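Local coordinates for ABC transporter, substrate binding protein (Agrobacterium tumefaciens, PDB 3C9H) that probably captures a solute in the periplasm and hands it to an ABC transporter, and carries a magnesium ion in this crystal form, at residues 48-53 with 282-287; 94-99 with 324-329; 113-118 with 303-308; 117-122 with 128-133; 288-293 with 299-304. All blocks are in the same frame, centred on the assembly; numbering follows the deposited sequence.

Contact 1 of 5, residues 48-53 with 282-287; sequences TPMIEG and EFFMSK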
# COMPACT_ATOMS: atom_id res chain seq x y z
N THR A 48 3.48 -2.74 -14.58
CA THR A 48 3.62 -3.12 -15.97
C THR A 48 4.09 -4.56 -16.17
O THR A 48 3.52 -5.25 -16.99
CB THR A 48 4.48 -2.05 -16.74
OG1 THR A 48 3.72 -0.83 -16.74
CG2 THR A 48 4.76 -2.46 -18.19
N PRO A 49 5.09 -5.04 -15.41
CA PRO A 49 5.51 -6.46 -15.50
C PRO A 49 4.40 -7.48 -15.14
O PRO A 49 4.35 -8.59 -15.71
CB PRO A 49 6.67 -6.54 -14.51
CG PRO A 49 7.25 -5.17 -14.48
CD PRO A 49 5.98 -4.29 -14.51
N MET A 50 3.52 -7.11 -14.22
CA MET A 50 2.36 -7.96 -13.91
C MET A 50 1.38 -7.97 -15.07
O MET A 50 0.89 -9.05 -15.48
CB MET A 50 1.67 -7.53 -12.62
CG MET A 50 2.51 -7.71 -11.36
SD MET A 50 3.06 -9.40 -10.95
CE MET A 50 1.48 -10.05 -10.39
N ILE A 51 1.10 -6.79 -15.62
CA ILE A 51 0.24 -6.67 -16.78
C ILE A 51 0.81 -7.48 -17.97
O ILE A 51 0.10 -8.22 -18.63
CB ILE A 51 -0.01 -5.19 -17.14
CG1 ILE A 51 -0.81 -4.50 -16.02
CG2 ILE A 51 -0.78 -5.09 -18.43
CD1 ILE A 51 -0.70 -2.98 -15.96
N GLU A 52 2.10 -7.32 -18.23
CA GLU A 52 2.75 -8.05 -19.33
C GLU A 52 2.68 -9.56 -19.11
O GLU A 52 2.39 -10.30 -20.05
CB GLU A 52 4.20 -7.59 -19.49
CG GLU A 52 4.28 -6.18 -20.07
CD GLU A 52 5.68 -5.56 -20.03
OE1 GLU A 52 6.60 -6.14 -19.38
OE2 GLU A 52 5.85 -4.47 -20.63
N GLY A 53 2.91 -10.01 -17.89
CA GLY A 53 2.84 -11.44 -17.57
C GLY A 53 1.46 -12.02 -17.79
O GLY A 53 1.29 -13.08 -18.41
N GLU A 282 -6.58 -14.64 -10.17
CA GLU A 282 -5.87 -15.91 -10.21
C GLU A 282 -4.40 -15.72 -10.62
O GLU A 282 -3.51 -16.32 -10.01
CB GLU A 282 -6.57 -16.86 -11.19
CG GLU A 282 -6.17 -18.30 -11.06
CD GLU A 282 -7.21 -19.21 -11.67
OE1 GLU A 282 -7.44 -19.05 -12.89
OE2 GLU A 282 -7.82 -20.03 -10.92
N PHE A 283 -4.14 -14.88 -11.62
CA PHE A 283 -2.77 -14.63 -12.03
C PHE A 283 -1.93 -13.99 -10.90
O PHE A 283 -0.81 -14.41 -10.62
CB PHE A 283 -2.69 -13.81 -13.32
CG PHE A 283 -1.28 -13.50 -13.73
CD1 PHE A 283 -0.53 -14.41 -14.46
CD2 PHE A 283 -0.68 -12.33 -13.31
CE1 PHE A 283 0.79 -14.12 -14.80
CE2 PHE A 283 0.66 -12.03 -13.64
CZ PHE A 283 1.39 -12.93 -14.37
N PHE A 284 -2.49 -12.97 -10.24
CA PHE A 284 -1.86 -12.35 -9.09
C PHE A 284 -1.60 -13.31 -7.93
O PHE A 284 -0.72 -13.05 -7.14
CB PHE A 284 -2.67 -11.14 -8.60
CG PHE A 284 -2.29 -9.84 -9.29
CD1 PHE A 284 -1.85 -8.73 -8.55
CD2 PHE A 284 -2.33 -9.74 -10.68
CE1 PHE A 284 -1.49 -7.56 -9.18
CE2 PHE A 284 -1.95 -8.57 -11.32
CZ PHE A 284 -1.54 -7.48 -10.57
N MET A 285 -2.38 -14.38 -7.82
CA MET A 285 -2.24 -15.38 -6.75
C MET A 285 -1.28 -16.51 -7.15
O MET A 285 -0.79 -17.24 -6.27
CB MET A 285 -3.60 -16.00 -6.39
CG MET A 285 -4.62 -15.06 -5.68
SD MET A 285 -6.26 -15.81 -5.46
CE MET A 285 -5.92 -16.82 -4.02
N SER A 286 -1.03 -16.64 -8.46
CA SER A 286 -0.28 -17.76 -9.06
C SER A 286 1.20 -17.73 -8.66
O SER A 286 1.75 -16.68 -8.33
CB SER A 286 -0.41 -17.74 -10.60
OG SER A 286 0.35 -16.67 -11.20
N LYS A 287 1.86 -18.88 -8.73
CA LYS A 287 3.32 -18.92 -8.53
C LYS A 287 4.02 -17.94 -9.46
O LYS A 287 4.89 -17.18 -9.01
CB LYS A 287 3.88 -20.33 -8.70
CG LYS A 287 5.31 -20.47 -8.21
CD LYS A 287 5.83 -21.88 -8.42
CE LYS A 287 7.26 -22.01 -7.90
NZ LYS A 287 7.64 -23.46 -7.80
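F283 and F284 project from the last turn of helix 274-285 onto the M50–G53 side of helix 44-57, and the two rings are met in different ways. F283 has CG anti to its backbone N (chi1 178°), which sends the ring across to the neighbouring backbone: CZ stops 3.5 Å from the carbonyl carbon of G53, and CE2 lies 3.5 Å from O of M50. Since G53 has no side chain, the ring rests directly on the main chain. The next residue, F284, offers a ring face instead. M50 bends at both chi2 and chi3, curling its methyl over that ring; CE lies 3.7 Å from the centroid of F284 and only 5° off the ring normal, a nearly ideal CH-pi approach. The sulfur of M50 stands higher above the same ring, making a longer Met-aromatic contact, while M50 CB touches CZ of F284 at 3.8 Å. Further along, S286 ends the helix: OG donates to O of F283 over 2.6 Å, in the carbonyl plane and on a lone pair, and S286 N shares that acceptor. The same OG caps G289 N, so S286 is also the N-cap of helix 287-296. That helix adds I292 against M50 and M293 against F284, while F92, in the strand 90-93, meets F284 edge-to-face. The contact is thus a buried helix-helix joint with a third helix and a strand closing round it.

Contact 2 of 5, residues 94-99 with 324-329; sequences SAMDLQ and RPVPVS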
# COMPACT_ATOMS: atom_id res chain seq x y z
N SER A 94 -4.12 -0.96 -1.44
CA SER A 94 -3.36 -1.03 -0.22
C SER A 94 -4.17 -0.51 0.97
O SER A 94 -3.73 -0.64 2.11
CB SER A 94 -2.06 -0.26 -0.36
OG SER A 94 -2.30 1.05 -0.85
N ALA A 95 -5.34 0.08 0.70
CA ALA A 95 -6.23 0.52 1.78
C ALA A 95 -7.09 -0.69 2.25
O ALA A 95 -8.25 -0.85 1.86
CB ALA A 95 -7.04 1.75 1.42
N MET A 96 -6.50 -1.51 3.11
CA MET A 96 -7.01 -2.84 3.43
C MET A 96 -8.41 -2.71 4.00
O MET A 96 -9.31 -3.47 3.68
CB MET A 96 -6.12 -3.54 4.45
CG MET A 96 -4.64 -3.78 4.06
SD MET A 96 -3.65 -4.62 5.32
CE MET A 96 -4.41 -6.23 5.30
N ASP A 97 -8.56 -1.74 4.88
CA ASP A 97 -9.82 -1.46 5.53
C ASP A 97 -10.95 -1.10 4.57
O ASP A 97 -12.08 -1.60 4.70
CB ASP A 97 -9.62 -0.41 6.63
CG ASP A 97 -9.07 0.93 6.13
OD1 ASP A 97 -8.31 0.98 5.13
OD2 ASP A 97 -9.36 1.94 6.80
N LEU A 98 -10.66 -0.30 3.55
CA LEU A 98 -11.66 0.10 2.57
C LEU A 98 -12.06 -1.08 1.70
O LEU A 98 -13.20 -1.17 1.27
CB LEU A 98 -11.15 1.26 1.69
CG LEU A 98 -10.85 2.56 2.46
CD1 LEU A 98 -10.40 3.68 1.55
CD2 LEU A 98 -12.07 2.99 3.35
N GLN A 99 -11.10 -1.97 1.43
CA GLN A 99 -11.39 -3.16 0.64
C GLN A 99 -12.26 -4.15 1.40
O GLN A 99 -13.18 -4.73 0.85
CB GLN A 99 -10.10 -3.82 0.17
CG GLN A 99 -9.37 -2.99 -0.89
CD GLN A 99 -10.03 -3.10 -2.27
OE1 GLN A 99 -11.00 -2.40 -2.56
NE2 GLN A 99 -9.47 -3.97 -3.13
N ARG A 324 4.46 -5.82 12.35
CA ARG A 324 3.09 -5.69 12.81
C ARG A 324 2.13 -5.73 11.60
O ARG A 324 1.64 -4.69 11.16
CB ARG A 324 2.90 -4.40 13.62
CG ARG A 324 3.88 -4.22 14.79
CD ARG A 324 3.79 -5.42 15.77
NE ARG A 324 4.17 -5.04 17.13
CZ ARG A 324 5.41 -4.82 17.55
NH1 ARG A 324 6.43 -4.94 16.72
NH2 ARG A 324 5.65 -4.47 18.81
N PRO A 325 1.89 -6.94 11.04
CA PRO A 325 0.97 -7.07 9.90
C PRO A 325 -0.48 -6.98 10.32
O PRO A 325 -0.79 -7.06 11.50
CB PRO A 325 1.27 -8.46 9.33
CG PRO A 325 1.92 -9.23 10.46
CD PRO A 325 2.48 -8.24 11.44
N VAL A 326 -1.35 -6.83 9.31
CA VAL A 326 -2.79 -6.66 9.51
C VAL A 326 -3.52 -7.89 8.89
O VAL A 326 -3.35 -8.19 7.70
CB VAL A 326 -3.29 -5.35 8.83
CG1 VAL A 326 -4.69 -5.02 9.26
CG2 VAL A 326 -2.32 -4.16 9.12
N PRO A 327 -4.31 -8.62 9.70
CA PRO A 327 -5.07 -9.78 9.19
C PRO A 327 -6.38 -9.37 8.49
O PRO A 327 -6.98 -8.36 8.86
CB PRO A 327 -5.35 -10.60 10.45
CG PRO A 327 -5.42 -9.56 11.57
CD PRO A 327 -4.53 -8.40 11.15
N VAL A 328 -6.81 -10.16 7.51
CA VAL A 328 -8.03 -9.88 6.71
C VAL A 328 -9.24 -10.73 7.15
O VAL A 328 -10.39 -10.28 7.11
CB VAL A 328 -7.78 -10.19 5.21
CG1 VAL A 328 -8.90 -9.64 4.35
CG2 VAL A 328 -6.43 -9.63 4.75
N SER A 329 -8.95 -11.97 7.55
CA SER A 329 -9.96 -13.01 7.80
C SER A 329 -11.01 -12.70 8.89
O SER A 329 -12.12 -13.24 8.82
CB SER A 329 -9.26 -14.34 8.12
OG SER A 329 -8.33 -14.19 9.19
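M96 and V326 cross obliquely, the thioether of the methionine lying over the branch point of the valine. CB of V326 faces the sulfur at 3.6 Å, and its two methyls, CG1 and CG2, are equidistant from M96 SD at 4.1 Å each, which shows that SD sits centrally against the isopropyl group and favours neither branch. The path of M96 explains this fit. The chain runs straight through chi2 (-180°), carrying SD clear of its helix, and then bends at chi3 (67°) to turn the methyl along the opposing backbone. There M96 CE comes within 3.3 Å of the carbonyl O of V326 and, one residue beyond P327 in sequence, meets CG2 of V328 at 4.0 Å. One methionine end thereby spans two valines of an irregular segment, and the evidence across the interface is purely of van der Waals kind.

M96 opens helix 96-104, just after A95, the N-cap residue and centre of an inverse gamma turn. S94, the first residue of that turn, hydrogen-bonds a citric acid molecule through OG, probably from the crystallisation liquor. The opposing segment leaves strand 323-325, which runs parallel to strand 258-268. Around the methionine, M261 and I264 of strand 258-268 and L186 of helix 183-194 add to the apolar surround, whereas R190 of that same helix touches V326 and a backbone bond joins V328 to W122.

Contact 3 of 5, residues 113-118 with 303-308; sequences LAMSAR and SPEVAG
The close part of this surface contact is the thioether of M115 against P304 and E305. M115 is bent at chi2 and chi3, which folds its end toward the proline: CE approaches P304 CD at 4.0 Å and CG at 4.1 Å, while SD lies 3.6 Å from OE1 of E305. Beside it, the proline meets main chain as well, with P304 CG 3.6 Å from O of R118. Each partner is presented by a type I beta turn, L113 to S116 on one side and S303 to V306 on the other. The second turn is steadied by S303, whose OG accepts from N of E305 at 2.9 Å with an N-H...O angle of 149°, an ST turn. Underneath, M285 of helix 274-285 touches M115.

The outer side is far looser. The exposed side chains of R118 and E305 carry opposite charges, yet R118 NE and E305 OE2 remain 6.9 Å apart, too far to count as a salt bridge. The chemistry therefore implies two loops held together by apolar touch of a methionine and a proline, with at most a weak, long-range electrostatic contribution from the charged pair at the rim.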
# COMPACT_ATOMS: atom_id res chain seq x y z
N LEU A 113 -11.50 -19.88 -6.44
CA LEU A 113 -10.43 -20.12 -7.41
C LEU A 113 -9.54 -21.28 -7.02
O LEU A 113 -9.66 -21.85 -5.94
CB LEU A 113 -9.58 -18.85 -7.59
CG LEU A 113 -10.32 -17.62 -8.12
CD1 LEU A 113 -9.54 -16.28 -7.92
CD2 LEU A 113 -10.67 -17.85 -9.56
N ALA A 114 -8.62 -21.58 -7.94
CA ALA A 114 -7.60 -22.63 -7.82
C ALA A 114 -6.82 -22.58 -6.51
O ALA A 114 -6.77 -23.54 -5.79
CB ALA A 114 -6.62 -22.50 -9.01
N MET A 115 -6.23 -21.43 -6.22
CA MET A 115 -5.43 -21.29 -5.00
C MET A 115 -6.22 -20.88 -3.74
O MET A 115 -5.62 -20.66 -2.69
CB MET A 115 -4.27 -20.30 -5.24
CG MET A 115 -3.12 -20.86 -6.09
SD MET A 115 -2.22 -22.20 -5.24
CE MET A 115 -1.78 -21.40 -3.63
N SER A 116 -7.55 -20.79 -3.82
CA SER A 116 -8.34 -20.26 -2.70
C SER A 116 -8.18 -21.03 -1.39
O SER A 116 -7.84 -20.46 -0.36
CB SER A 116 -9.83 -20.16 -3.06
OG SER A 116 -10.04 -19.21 -4.08
N ALA A 117 -8.41 -22.34 -1.44
CA ALA A 117 -8.39 -23.14 -0.21
C ALA A 117 -7.00 -23.16 0.46
O ALA A 117 -6.90 -23.19 1.67
CB ALA A 117 -8.87 -24.56 -0.50
N ARG A 118 -5.94 -23.12 -0.34
CA ARG A 118 -4.56 -23.14 0.18
C ARG A 118 -3.94 -21.77 0.45
O ARG A 118 -2.80 -21.69 0.92
CB ARG A 118 -3.69 -23.93 -0.77
CG ARG A 118 -4.02 -25.41 -0.65
CD ARG A 118 -2.98 -26.22 -1.23
NE ARG A 118 -3.22 -26.41 -2.63
CZ ARG A 118 -3.61 -27.56 -3.19
NH1 ARG A 118 -3.81 -28.66 -2.48
NH2 ARG A 118 -3.81 -27.59 -4.49
N SER A 303 2.19 -15.98 -1.49
CA SER A 303 1.86 -17.34 -1.95
C SER A 303 2.71 -18.37 -1.22
O SER A 303 3.92 -18.22 -1.14
CB SER A 303 2.11 -17.52 -3.44
OG SER A 303 2.13 -18.92 -3.75
N PRO A 304 2.07 -19.47 -0.74
CA PRO A 304 2.87 -20.51 -0.10
C PRO A 304 3.75 -21.27 -1.11
O PRO A 304 4.61 -22.06 -0.71
CB PRO A 304 1.81 -21.42 0.54
CG PRO A 304 0.57 -21.23 -0.27
CD PRO A 304 0.63 -19.81 -0.79
N GLU A 305 3.55 -21.03 -2.40
CA GLU A 305 4.39 -21.61 -3.45
C GLU A 305 5.67 -20.85 -3.77
O GLU A 305 6.48 -21.35 -4.55
CB GLU A 305 3.59 -21.70 -4.74
CG GLU A 305 2.35 -22.53 -4.63
CD GLU A 305 1.71 -22.70 -5.99
OE1 GLU A 305 1.11 -21.72 -6.52
OE2 GLU A 305 1.83 -23.81 -6.54
N VAL A 306 5.87 -19.66 -3.20
CA VAL A 306 7.04 -18.85 -3.53
C VAL A 306 8.04 -18.81 -2.34
O VAL A 306 7.66 -18.54 -1.20
CB VAL A 306 6.61 -17.44 -4.00
CG1 VAL A 306 7.82 -16.54 -4.35
CG2 VAL A 306 5.65 -17.56 -5.20
N ALA A 307 9.30 -19.14 -2.65
CA ALA A 307 10.39 -19.18 -1.66
C ALA A 307 11.35 -18.04 -1.92
O ALA A 307 11.37 -17.49 -3.01
CB ALA A 307 11.15 -20.52 -1.75
N GLY A 308 12.11 -17.66 -0.90
CA GLY A 308 13.15 -16.64 -1.05
C GLY A 308 13.00 -15.53 -0.03
O GLY A 308 12.14 -15.60 0.85

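Contact 4 of 5, residues 117-122 with 128-133; sequences ARWPAW and TAYALT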
# COMPACT_ATOMS: atom_id res chain seq x y z
N ALA A 117 -8.41 -22.34 -1.44
CA ALA A 117 -8.39 -23.14 -0.21
C ALA A 117 -7.00 -23.16 0.46
O ALA A 117 -6.90 -23.19 1.67
CB ALA A 117 -8.87 -24.56 -0.50
N ARG A 118 -5.94 -23.12 -0.34
CA ARG A 118 -4.56 -23.14 0.18
C ARG A 118 -3.94 -21.77 0.45
O ARG A 118 -2.80 -21.69 0.92
CB ARG A 118 -3.69 -23.93 -0.77
CG ARG A 118 -4.02 -25.41 -0.65
CD ARG A 118 -2.98 -26.22 -1.23
NE ARG A 118 -3.22 -26.41 -2.63
CZ ARG A 118 -3.61 -27.56 -3.19
NH1 ARG A 118 -3.81 -28.66 -2.48
NH2 ARG A 118 -3.81 -27.59 -4.49
N TRP A 119 -4.68 -20.70 0.14
CA TRP A 119 -4.20 -19.34 0.39
C TRP A 119 -4.10 -19.16 1.89
O TRP A 119 -4.96 -19.64 2.62
CB TRP A 119 -5.16 -18.31 -0.21
CG TRP A 119 -4.44 -17.01 -0.49
CD1 TRP A 119 -4.61 -15.84 0.14
CD2 TRP A 119 -3.41 -16.81 -1.45
NE1 TRP A 119 -3.75 -14.89 -0.36
CE2 TRP A 119 -3.00 -15.46 -1.36
CE3 TRP A 119 -2.80 -17.63 -2.39
CZ2 TRP A 119 -2.00 -14.94 -2.15
CZ3 TRP A 119 -1.80 -17.10 -3.19
CH2 TRP A 119 -1.42 -15.77 -3.07
N PRO A 120 -3.01 -18.53 2.38
CA PRO A 120 -2.90 -18.38 3.83
C PRO A 120 -4.18 -17.83 4.42
O PRO A 120 -4.77 -16.90 3.86
CB PRO A 120 -1.71 -17.44 3.98
CG PRO A 120 -0.86 -17.78 2.80
CD PRO A 120 -1.84 -17.96 1.70
N ALA A 121 -4.62 -18.41 5.53
CA ALA A 121 -5.93 -18.13 6.11
C ALA A 121 -6.09 -16.67 6.52
O ALA A 121 -7.15 -16.06 6.33
CB ALA A 121 -6.20 -19.09 7.30
N TRP A 122 -5.04 -16.10 7.08
CA TRP A 122 -5.04 -14.68 7.44
C TRP A 122 -5.29 -13.76 6.23
O TRP A 122 -5.74 -12.64 6.39
CB TRP A 122 -3.71 -14.29 8.10
CG TRP A 122 -2.50 -14.28 7.20
CD1 TRP A 122 -1.59 -15.28 7.06
CD2 TRP A 122 -2.04 -13.20 6.38
NE1 TRP A 122 -0.62 -14.91 6.18
CE2 TRP A 122 -0.87 -13.64 5.74
CE3 TRP A 122 -2.52 -11.91 6.10
CZ2 TRP A 122 -0.15 -12.83 4.87
CZ3 TRP A 122 -1.84 -11.13 5.20
CH2 TRP A 122 -0.65 -11.58 4.61
N THR A 128 -13.30 -13.92 -1.07
CA THR A 128 -13.81 -12.70 -1.69
C THR A 128 -12.74 -11.60 -1.80
O THR A 128 -12.49 -11.10 -2.89
CB THR A 128 -15.05 -12.16 -0.91
OG1 THR A 128 -16.08 -13.16 -0.95
CG2 THR A 128 -15.61 -10.88 -1.57
N ALA A 129 -12.15 -11.23 -0.65
CA ALA A 129 -11.01 -10.32 -0.54
C ALA A 129 -9.75 -11.10 -0.15
O ALA A 129 -9.72 -11.84 0.87
CB ALA A 129 -11.29 -9.27 0.52
N TYR A 130 -8.72 -10.95 -0.97
CA TYR A 130 -7.46 -11.65 -0.78
C TYR A 130 -6.30 -10.68 -0.61
O TYR A 130 -6.09 -9.80 -1.46
CB TYR A 130 -7.16 -12.52 -2.00
CG TYR A 130 -8.16 -13.63 -2.27
CD1 TYR A 130 -7.96 -14.88 -1.75
CD2 TYR A 130 -9.28 -13.42 -3.10
CE1 TYR A 130 -8.86 -15.94 -2.00
CE2 TYR A 130 -10.19 -14.47 -3.35
CZ TYR A 130 -9.96 -15.72 -2.80
OH TYR A 130 -10.79 -16.76 -3.04
N ALA A 131 -5.53 -10.87 0.44
CA ALA A 131 -4.29 -10.14 0.66
C ALA A 131 -3.24 -10.77 -0.22
O ALA A 131 -3.02 -11.99 -0.15
CB ALA A 131 -3.84 -10.25 2.13
N LEU A 132 -2.55 -9.98 -1.02
CA LEU A 132 -1.64 -10.53 -2.06
C LEU A 132 -0.15 -10.20 -1.94
O LEU A 132 0.66 -10.78 -2.68
CB LEU A 132 -2.14 -10.11 -3.45
CG LEU A 132 -3.58 -10.55 -3.76
CD1 LEU A 132 -4.11 -9.82 -5.04
CD2 LEU A 132 -3.64 -12.07 -3.93
N THR A 133 0.20 -9.26 -1.06
CA THR A 133 1.55 -8.78 -0.88
C THR A 133 1.81 -8.63 0.62
O THR A 133 0.89 -8.71 1.43
CB THR A 133 1.75 -7.39 -1.53
OG1 THR A 133 1.01 -6.40 -0.78
CG2 THR A 133 1.31 -7.39 -3.01
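Two torsions set the tryptophans against the strand: W119 has CG anti to its backbone N (chi1 -156°), which throws the indole across to A131, whereas CG of W122 takes the crowded position between N and the carbonyl carbon, which swings its six-membered ring back to the A131 methyl, met obliquely. The strand they meet, 129-131, belongs to a beta hairpin with strand 124-125, and T128 and A129 both face W125 there in a classic beta bulge.

W119 makes three kinds of contact. Its five-membered ring forms a T-shaped pair with Y130, the tyrosine edge directed at the indole face; the planes stand at 84° and the centroids are 5.7 Å apart, with CD1 of W119 and CD1 of Y130 in touch at 4.0 Å. On the benzo side, CZ2 of W119 packs on CD2 of L132 at 3.8 Å, the side chains crossing at about a right angle. Adjacent in sequence, P120 places CD over one face of the indole near its rim. W122 contributes less: its CZ3 rests 3.8 Å from CB of A131.

The tyrosine's polar end is anchored elsewhere, its OH hydrogen-bonded to S111 O and to S116 OG. M285 of helix 274-285 backs W119, Y130 and L132, closing the apolar cluster from beneath. Within it, the indole N-H has a defined acceptor: NE1 of W119 donates to O of A131 over 3.0 Å, at an N-H...O angle of 155°, with the oxygen lying in the indole plane.

Contact 5 of 5, residues 288-293 with 299-304; sequences EGQTIM and IPAVSP
Q290 is the first residue of helix 287-296 to meet the returning chain, and it does so with the aliphatic root of its side chain. Q290 CG lies 3.6 Å from CB of S303, and Q290 CB is 4.1 Å from CB of A301. The chain then bends at chi2, which turns the amide group in beside the backbone of V302 and S303. The Q290 carbonyl also takes part, its O standing 3.7 Å from the A301 methyl. The small alanine thus fits against both the backbone and the side chain of one helical residue.

One turn later M293 brings the loop back by its main chain. I299 N donates to O of M293 over 3.1 Å. The bond is fairly straight at hydrogen (165°), but the donor stands above the carbonyl plane, 50° out of it, and so does not use an in-plane lone pair. CB of M293 lies 3.5 Å from the backbone O of I299, and the two side chains come near only at their bases, CB to CB at 4.2 Å. Beyond CG the methionine is extended, and its thioether runs off from the loop.

This is a helix followed by a doubling-back segment that lies along its own last turns. M50 of helix 44-57 packs on M293, and I292 leans on P49 and F283. On the other flank the loop is tied by backbone bonds from P300 to F134 and from A301 to N310 and A312, while I299 packs on L42 and T133.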
# COMPACT_ATOMS: atom_id res chain seq x y z
N GLU A 288 3.64 -17.93 -10.74
CA GLU A 288 4.23 -17.02 -11.73
C GLU A 288 4.06 -15.55 -11.35
O GLU A 288 5.03 -14.81 -11.32
CB GLU A 288 3.64 -17.25 -13.15
CG GLU A 288 4.42 -16.48 -14.27
CD GLU A 288 3.68 -16.36 -15.62
OE1 GLU A 288 2.81 -17.22 -15.95
OE2 GLU A 288 3.99 -15.40 -16.38
N GLY A 289 2.83 -15.14 -11.07
CA GLY A 289 2.54 -13.77 -10.74
C GLY A 289 3.24 -13.32 -9.46
O GLY A 289 3.87 -12.26 -9.42
N GLN A 290 3.15 -14.15 -8.43
CA GLN A 290 3.80 -13.87 -7.15
C GLN A 290 5.33 -13.84 -7.24
O GLN A 290 5.98 -13.12 -6.49
CB GLN A 290 3.33 -14.88 -6.09
CG GLN A 290 1.85 -14.73 -5.71
CD GLN A 290 1.58 -13.75 -4.57
OE1 GLN A 290 0.72 -12.86 -4.69
NE2 GLN A 290 2.30 -13.90 -3.46
N THR A 291 5.90 -14.63 -8.16
CA THR A 291 7.36 -14.60 -8.39
C THR A 291 7.81 -13.29 -9.08
O THR A 291 8.87 -12.75 -8.76
CB THR A 291 7.85 -15.85 -9.17
OG1 THR A 291 7.48 -17.02 -8.46
CG2 THR A 291 9.37 -15.84 -9.34
N ILE A 292 6.99 -12.78 -10.00
CA ILE A 292 7.26 -11.46 -10.62
C ILE A 292 7.28 -10.36 -9.57
O ILE A 292 8.21 -9.55 -9.54
CB ILE A 292 6.24 -11.11 -11.74
CG1 ILE A 292 6.38 -12.09 -12.92
CG2 ILE A 292 6.45 -9.65 -12.21
CD1 ILE A 292 5.15 -12.08 -13.90
N MET A 293 6.28 -10.33 -8.70
CA MET A 293 6.27 -9.38 -7.56
C MET A 293 7.56 -9.46 -6.71
O MET A 293 8.28 -8.47 -6.50
CB MET A 293 5.13 -9.72 -6.60
CG MET A 293 3.76 -9.20 -6.93
SD MET A 293 2.59 -9.94 -5.71
CE MET A 293 1.07 -9.73 -6.63
N ILE A 299 8.24 -6.44 -4.17
CA ILE A 299 7.01 -6.54 -3.41
C ILE A 299 6.95 -7.98 -2.85
O ILE A 299 6.82 -8.94 -3.63
CB ILE A 299 5.81 -6.26 -4.27
CG1 ILE A 299 5.86 -4.81 -4.78
CG2 ILE A 299 4.53 -6.57 -3.48
CD1 ILE A 299 4.72 -4.44 -5.71
N PRO A 300 7.16 -8.13 -1.54
CA PRO A 300 7.20 -9.49 -1.00
C PRO A 300 5.88 -10.28 -1.16
O PRO A 300 4.78 -9.73 -0.98
CB PRO A 300 7.60 -9.28 0.46
CG PRO A 300 8.33 -7.94 0.45
CD PRO A 300 7.53 -7.14 -0.51
N ALA A 301 6.04 -11.54 -1.53
CA ALA A 301 4.95 -12.44 -1.90
C ALA A 301 4.29 -13.08 -0.66
O ALA A 301 4.93 -13.27 0.38
CB ALA A 301 5.47 -13.55 -2.85
N VAL A 302 3.01 -13.40 -0.81
CA VAL A 302 2.21 -14.13 0.18
C VAL A 302 2.00 -15.62 -0.22
O VAL A 302 1.69 -16.44 0.64
CB VAL A 302 0.85 -13.40 0.39
CG1 VAL A 302 -0.13 -14.24 1.19
CG2 VAL A 302 1.07 -12.06 1.06
N SER A 303 2.19 -15.98 -1.49
CA SER A 303 1.86 -17.34 -1.95
C SER A 303 2.71 -18.37 -1.22
O SER A 303 3.92 -18.22 -1.14
CB SER A 303 2.11 -17.52 -3.44
OG SER A 303 2.13 -18.92 -3.75
N PRO A 304 2.07 -19.47 -0.74
CA PRO A 304 2.87 -20.51 -0.10
C PRO A 304 3.75 -21.27 -1.11
O PRO A 304 4.61 -22.06 -0.71
CB PRO A 304 1.81 -21.42 0.54
CG PRO A 304 0.57 -21.23 -0.27
CD PRO A 304 0.63 -19.81 -0.79

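How the contacts relate
Contacts 1, 2, 4 and 5 are largely buried; contact 3 alone lies at the surface. Contacts 1 and 5 lie on consecutive helices, 274-285 and 287-296, and touch each other: in contact 1 two phenylalanine rings and a methionine do the work, in contact 5 a backbone bond and short aliphatic groups. Contacts 3 and 4 start from the same loop, sharing A117 and R118, and the S116–Y130 hydroxyl pair, probably hydrogen-bonded, joins them. S303 and P304 belong to both 3 and 5. Contact 2 stands apart, about 21 Å from contact 1 between centres, yet V328 links it to W122 of contact 4. Thioethers recur in 1, 2 and 3, whereas indoles mark only 4.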